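Local coordinates for protein GH26C (Muricauda sp. MAR_2010_75, PDB 6Q78) that probably hydrolyses internal beta-1,4-mannosidic bonds of mannans, as a family 26 glycoside hydrolase built on a TIM barrel, at residues Ile293-Tyr299 with Ile330-Thr336; Ala313-Lys318 with Ala359-Val365. All coordinates share one frame; numbering follows the deposited sequence.

Contact 1. Residues Ile293-Tyr299 with Ile330-Thr336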
loop_
_atom_site.group_PDB
_atom_site.type_symbol
_atom_site.label_atom_id
_atom_site.label_comp_id
_atom_site.label_asym_id
_atom_site.label_seq_id
_atom_site.Cartn_x
_atom_site.Cartn_y
_atom_site.Cartn_z
ATOM N N ILE A 293 0.541 -5.751 -8.434
ATOM C CA ILE A 293 0.143 -4.347 -8.418
ATOM C C ILE A 293 1.379 -3.501 -8.688
ATOM O O ILE A 293 2.389 -3.636 -7.989
ATOM C CB ILE A 293 -0.528 -3.963 -7.092
ATOM C CG1 ILE A 293 -1.894 -4.672 -7.017
ATOM C CG2 ILE A 293 -0.646 -2.413 -7.008
ATOM C CD1 ILE A 293 -2.347 -5.106 -5.629
ATOM N N MET A 294 1.301 -2.663 -9.706
ATOM C CA MET A 294 2.344 -1.690 -10.018
ATOM C C MET A 294 1.916 -0.383 -9.384
ATOM O O MET A 294 0.922 0.229 -9.805
ATOM C CB MET A 294 2.490 -1.517 -11.531
ATOM C CG MET A 294 3.240 -2.650 -12.161
ATOM S SD MET A 294 3.216 -2.519 -13.946
ATOM C CE MET A 294 4.767 -3.388 -14.272
ATOM N N GLY A 295 2.656 0.046 -8.367
ATOM C CA GLY A 295 2.333 1.258 -7.652
ATOM C C GLY A 295 3.440 2.305 -7.720
ATOM O O GLY A 295 4.510 2.110 -8.308
ATOM N N MET A 296 3.125 3.457 -7.146
ATOM C CA MET A 296 4.125 4.469 -6.823
ATOM C C MET A 296 3.580 5.288 -5.663
ATOM O O MET A 296 2.359 5.391 -5.478
ATOM C CB MET A 296 4.442 5.405 -8.001
ATOM C CG MET A 296 3.231 6.275 -8.360
ATOM S SD MET A 296 3.614 7.475 -9.659
ATOM C CE MET A 296 4.944 8.446 -8.866
ATOM N N ASP A 297 4.496 5.843 -4.879
ATOM C CA ASP A 297 4.168 6.810 -3.840
ATOM C C ASP A 297 4.506 8.210 -4.346
ATOM O O ASP A 297 5.530 8.423 -5.010
ATOM C CB ASP A 297 4.938 6.524 -2.551
ATOM C CG ASP A 297 4.557 5.184 -1.942
ATOM O OD1 ASP A 297 3.600 4.581 -2.452
ATOM O OD2 ASP A 297 5.178 4.776 -0.948
ATOM N N ASN A 298 3.644 9.179 -4.047
ATOM C CA ASN A 298 3.944 10.541 -4.487
ATOM C C ASN A 298 3.369 11.563 -3.514
ATOM O O ASN A 298 2.164 11.860 -3.558
ATOM C CB ASN A 298 3.443 10.782 -5.896
ATOM C CG ASN A 298 4.136 11.968 -6.567
ATOM O OD1 ASN A 298 4.793 12.769 -5.891
ATOM N ND2 ASN A 298 4.012 12.076 -7.913
ATOM N N TYR A 299 4.244 12.132 -2.689
ATOM C CA TYR A 299 3.938 13.351 -1.950
ATOM C C TYR A 299 4.631 14.563 -2.562
ATOM O O TYR A 299 4.057 15.655 -2.570
ATOM C CB TYR A 299 4.445 13.231 -0.506
ATOM C CG TYR A 299 3.861 12.043 0.255
ATOM C CD1 TYR A 299 4.449 10.774 0.178
ATOM C CD2 TYR A 299 2.686 12.188 0.996
ATOM C CE1 TYR A 299 3.912 9.699 0.910
ATOM C CE2 TYR A 299 2.131 11.131 1.662
ATOM C CZ TYR A 299 2.761 9.904 1.632
ATOM O OH TYR A 299 2.199 8.838 2.339
ATOM N N ILE A 330 -2.475 -4.408 -11.917
ATOM C CA ILE A 330 -3.312 -3.341 -11.369
ATOM C C ILE A 330 -2.392 -2.166 -11.046
ATOM O O ILE A 330 -1.389 -2.335 -10.329
ATOM C CB ILE A 330 -3.996 -3.821 -10.080
ATOM C CG1 ILE A 330 -4.964 -4.974 -10.405
ATOM C CG2 ILE A 330 -4.768 -2.684 -9.388
ATOM C CD1 ILE A 330 -5.120 -5.915 -9.199
ATOM N N ALA A 331 -2.727 -0.971 -11.550
ATOM C CA ALA A 331 -1.934 0.203 -11.189
ATOM C C ALA A 331 -2.510 0.895 -9.951
ATOM O O ALA A 331 -3.704 0.770 -9.637
ATOM C CB ALA A 331 -1.858 1.188 -12.361
ATOM N N SER A 332 -1.645 1.641 -9.240
ATOM C CA SER A 332 -2.109 2.321 -8.027
ATOM C C SER A 332 -1.176 3.449 -7.651
ATOM O O SER A 332 0.036 3.363 -7.864
ATOM C CB SER A 332 -2.223 1.352 -6.825
ATOM O OG SER A 332 -2.337 2.047 -5.574
ATOM N N LEU A 333 -1.749 4.532 -7.106
ATOM C CA LEU A 333 -0.963 5.514 -6.353
ATOM C C LEU A 333 -1.045 5.042 -4.905
ATOM O O LEU A 333 -1.991 5.339 -4.164
ATOM C CB LEU A 333 -1.531 6.923 -6.553
ATOM C CG LEU A 333 -0.812 8.056 -5.791
ATOM C CD1 LEU A 333 0.660 8.178 -6.266
ATOM C CD2 LEU A 333 -1.578 9.392 -6.060
ATOM N N THR A 334 -0.034 4.282 -4.474
ATOM C CA THR A 334 -0.118 3.546 -3.210
ATOM C C THR A 334 0.035 4.423 -1.951
ATOM O O THR A 334 -0.392 3.995 -0.878
ATOM C CB THR A 334 0.856 2.344 -3.187
ATOM O OG1 THR A 334 2.128 2.732 -3.724
ATOM C CG2 THR A 334 0.345 1.231 -4.046
ATOM N N GLU A 335 0.597 5.621 -2.048
ATOM C CA GLU A 335 0.629 6.578 -0.946
ATOM C C GLU A 335 0.581 7.946 -1.576
ATOM O O GLU A 335 1.307 8.202 -2.543
ATOM C CB GLU A 335 1.938 6.592 -0.155
ATOM C CG GLU A 335 2.108 5.392 0.741
ATOM C CD GLU A 335 3.260 5.561 1.690
ATOM O OE1 GLU A 335 3.532 6.708 2.130
ATOM O OE2 GLU A 335 3.893 4.513 2.046
ATOM N N THR A 336 -0.219 8.842 -0.982
ATOM C CA THR A 336 -0.211 10.237 -1.384
ATOM C C THR A 336 -0.800 11.072 -0.253
ATOM O O THR A 336 -1.193 10.556 0.806
ATOM C CB THR A 336 -0.984 10.442 -2.697
ATOM O OG1 THR A 336 -0.665 11.732 -3.257
ATOM C CG2 THR A 336 -2.495 10.307 -2.460
#

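Contact 2. Residues Ala313-Lys318 with Ala359-Val365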
loop_
_atom_site.group_PDB
_atom_site.type_symbol
_atom_site.label_atom_id
_atom_site.label_comp_id
_atom_site.label_asym_id
_atom_site.label_seq_id
_atom_site.Cartn_x
_atom_site.Cartn_y
_atom_site.Cartn_z
ATOM N N ALA A 313 2.958 14.667 -11.539
ATOM C CA ALA A 313 2.300 13.532 -10.889
ATOM C C ALA A 313 1.451 12.743 -11.878
ATOM O O ALA A 313 1.451 11.509 -11.867
ATOM C CB ALA A 313 1.442 14.010 -9.712
ATOM N N ASN A 314 0.721 13.440 -12.748
ATOM C CA ASN A 314 -0.086 12.737 -13.739
ATOM C C ASN A 314 0.780 11.977 -14.741
ATOM O O ASN A 314 0.450 10.837 -15.120
ATOM C CB ASN A 314 -0.975 13.745 -14.459
ATOM C CG ASN A 314 -1.848 13.110 -15.519
ATOM O OD1 ASN A 314 -1.661 13.364 -16.714
ATOM N ND2 ASN A 314 -2.810 12.282 -15.092
ATOM N N GLN A 315 1.863 12.590 -15.203
ATOM C CA GLN A 315 2.747 11.928 -16.162
ATOM C C GLN A 315 3.357 10.664 -15.568
ATOM O O GLN A 315 3.493 9.640 -16.256
ATOM C CB GLN A 315 3.852 12.890 -16.619
ATOM C CG GLN A 315 3.305 13.986 -17.528
ATOM C CD GLN A 315 4.262 15.128 -17.749
ATOM O OE1 GLN A 315 5.321 15.191 -17.139
ATOM N NE2 GLN A 315 3.886 16.044 -18.631
ATOM N N LYS A 316 3.779 10.724 -14.301
ATOM C CA LYS A 316 4.379 9.543 -13.714
ATOM C C LYS A 316 3.324 8.462 -13.498
ATOM O O LYS A 316 3.569 7.281 -13.785
ATOM C CB LYS A 316 5.087 9.940 -12.423
ATOM C CG LYS A 316 6.300 10.861 -12.646
ATOM C CD LYS A 316 6.733 11.459 -11.304
ATOM C CE LYS A 316 7.824 12.520 -11.496
ATOM N NZ LYS A 316 8.192 13.032 -10.115
ATOM N N LEU A 317 2.123 8.844 -13.036
ATOM C CA LEU A 317 1.077 7.839 -12.846
ATOM C C LEU A 317 0.648 7.225 -14.173
ATOM O O LEU A 317 0.240 6.047 -14.199
ATOM C CB LEU A 317 -0.106 8.424 -12.062
ATOM C CG LEU A 317 -1.067 7.413 -11.408
ATOM C CD1 LEU A 317 -0.324 6.448 -10.499
ATOM C CD2 LEU A 317 -2.150 8.149 -10.625
ATOM N N LYS A 318 0.710 8.010 -15.278
ATOM C CA LYS A 318 0.342 7.475 -16.585
ATOM C C LYS A 318 1.328 6.411 -17.028
ATOM O O LYS A 318 0.943 5.422 -17.682
ATOM C CB LYS A 318 0.239 8.604 -17.616
ATOM C CG LYS A 318 -0.162 8.118 -19.016
ATOM C CD LYS A 318 -1.602 7.582 -19.023
ATOM C CE LYS A 318 -2.056 7.305 -20.479
ATOM N NZ LYS A 318 -3.349 6.558 -20.516
ATOM N N ALA A 359 -4.635 14.666 -11.257
ATOM C CA ALA A 359 -3.528 13.748 -11.488
ATOM C C ALA A 359 -4.003 12.306 -11.589
ATOM O O ALA A 359 -3.384 11.496 -12.289
ATOM C CB ALA A 359 -2.490 13.898 -10.370
ATOM N N LEU A 360 -5.052 11.934 -10.831
ATOM C CA LEU A 360 -5.553 10.560 -10.825
ATOM C C LEU A 360 -6.391 10.210 -12.044
ATOM O O LEU A 360 -6.653 9.023 -12.267
ATOM C CB LEU A 360 -6.419 10.322 -9.582
ATOM C CG LEU A 360 -5.722 10.402 -8.226
ATOM C CD1 LEU A 360 -6.695 10.306 -7.045
ATOM C CD2 LEU A 360 -4.724 9.271 -8.139
ATOM N N THR A 361 -6.815 11.192 -12.840
ATOM C CA THR A 361 -7.772 10.892 -13.896
ATOM C C THR A 361 -7.373 11.417 -15.273
ATOM O O THR A 361 -7.811 10.860 -16.278
ATOM C CB THR A 361 -9.180 11.417 -13.546
ATOM O OG1 THR A 361 -9.150 12.846 -13.374
ATOM C CG2 THR A 361 -9.712 10.768 -12.289
ATOM N N HIS A 362 -6.615 12.508 -15.359
ATOM C CA HIS A 362 -6.368 13.119 -16.664
ATOM C C HIS A 362 -5.646 12.137 -17.569
ATOM O O HIS A 362 -4.854 11.309 -17.110
ATOM C CB HIS A 362 -5.488 14.360 -16.490
ATOM C CG HIS A 362 -5.191 15.089 -17.765
ATOM N ND1 HIS A 362 -6.117 15.893 -18.390
ATOM C CD2 HIS A 362 -4.063 15.155 -18.514
ATOM C CE1 HIS A 362 -5.580 16.410 -19.482
ATOM N NE2 HIS A 362 -4.334 15.976 -19.580
ATOM N N ASN A 363 -5.908 12.242 -18.874
ATOM C CA ASN A 363 -5.202 11.431 -19.860
ATOM C C ASN A 363 -5.459 9.939 -19.656
ATOM O O ASN A 363 -4.576 9.104 -19.881
ATOM C CB ASN A 363 -3.700 11.749 -19.889
ATOM C CG ASN A 363 -3.031 11.337 -21.197
ATOM O OD1 ASN A 363 -3.680 11.260 -22.252
ATOM N ND2 ASN A 363 -1.727 11.077 -21.136
ATOM N N ASP A 364 -6.666 9.591 -19.213
ATOM C CA ASP A 364 -7.093 8.186 -19.158
ATOM C C ASP A 364 -6.199 7.305 -18.271
ATOM O O ASP A 364 -5.962 6.140 -18.578
ATOM C CB ASP A 364 -7.225 7.606 -20.570
ATOM C CG ASP A 364 -8.259 8.354 -21.386
ATOM O OD1 ASP A 364 -9.451 8.281 -21.008
ATOM O OD2 ASP A 364 -7.892 9.025 -22.380
ATOM N N VAL A 365 -5.699 7.859 -17.164
ATOM C CA VAL A 365 -5.068 7.034 -16.130
ATOM C C VAL A 365 -6.086 6.018 -15.606
ATOM O O VAL A 365 -7.266 6.337 -15.403
ATOM C CB VAL A 365 -4.531 7.944 -15.004
ATOM C CG1 VAL A 365 -4.147 7.144 -13.737
ATOM C CG2 VAL A 365 -3.321 8.779 -15.486
HETATM O O HOH W 1 -0.292 12.322 -18.917
#

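Contact 1. Residues Ile293-Tyr299 with Ile330-Thr336
Met294 and Met296, on strand 293-298, bond to Ile330, Ser332 and Thr334 of the adjacent parallel strand 330-336 of the TIM barrel, the two strands of a beta-alpha-beta unit connected through helix 306-327. The packed part is the buried strand core. Hydrogen bonds run from Met294 N to Ile330 O and from Thr334 N to Met296 O, both 2.8 Å. Leu333 CD1 presses on Met296 CG at 3.8 Å. Beyond Thr334 the chain turns a corner and polar groups take over. Thr334 OG1, between its backbone N and carbonyl carbon (chi1 43°), thereby reaches Asp297 OD1 and donates to it (2.7 Å), while Arg223 makes salt bridges to Asp297 OD2 and Glu335 OE2. Glu335 OE2 also bonds a Tris molecule; its place on this strand is consistent with that of the catalytic nucleophile in related enzymes. Tyr299, partly exposed where the other residues are buried, forms the solvent side, one ring face covering Thr336 CA off-centre toward the rim. Its OH donates to Glu335 OE1 at 2.5 Å. A phenylalanine here would probably cost OE1 this donor, leaving the carboxylate one bond fewer to fix its rotation. The hydroxyl arrives on the anti side of OE1, 17° out of the carboxylate plane.

Contact 2. Residues Ala313-Lys318 with Ala359-Val365
Two outer helices of the (beta/alpha)8 barrel meet where Asn314 and Lys318, on helix 306-327, reach Ala359 at the C-terminal part of helix 351-361 and His362, Asn363 and Asp364 in the turn beyond. Asn314 carries the polar centre. With CG anti to the backbone N (chi1 180°), its amide extends across to the other segment, and ND2 spends both hydrogens there: on Ala359 O at 3.0 Å and on His362 O, also at 3.0 Å. Both bonds are nearly straight and close to the amide plane, yet ND2 sits above the plane of each carbonyl. The amide is thereby fixed in rotation, with OD1 turned to the edge of the His362 ring and taking a hydrogen from a water that in turn accepts from Asn363 ND2. Lys318 bends at chi2 (67°), bringing NZ to Asn363 O at 2.9 Å, in the carbonyl plane; a second bond, to Asp364 O, is weak. Asn363 and Asp364 both have left-handed helical backbone angles, which curl the turn round this ammonium group. On the inner side contact is apolar: Leu317 CD2 touches Leu360 CD2 and Val365 CG1, each at 3.8 Å, and Ala313 CB meets Ala359 CB at 4.0 Å. Toward the barrel strands, Ala313 rests on Asn298 of strand 293-298, Phe302 touches both alanines, and Leu360 continues to Phe81 of strand 81-86.

How the contacts relate
Of the four elements, strand 293-298 comes first along the chain, followed by helix 306-327, strand 330-336 and helix 351-361. Contact 1 closes the 30 residues between its strands, most of them in helix 306-327; contact 2 then closes the 40 residues from that helix to 359-365, a span that includes strand 330-336. The segments alternate along the chain, so the two closures cross rather than nest. Their centres lie about 11 Å apart, one in the barrel wall and the other in the surrounding helical layer. The layers touch directly: Met296 CE packs on Lys316 CB at 3.9 Å, and Leu333 CD2 on Leu360 CD2 at 3.8 Å, tying two successive strand-helix pairs together.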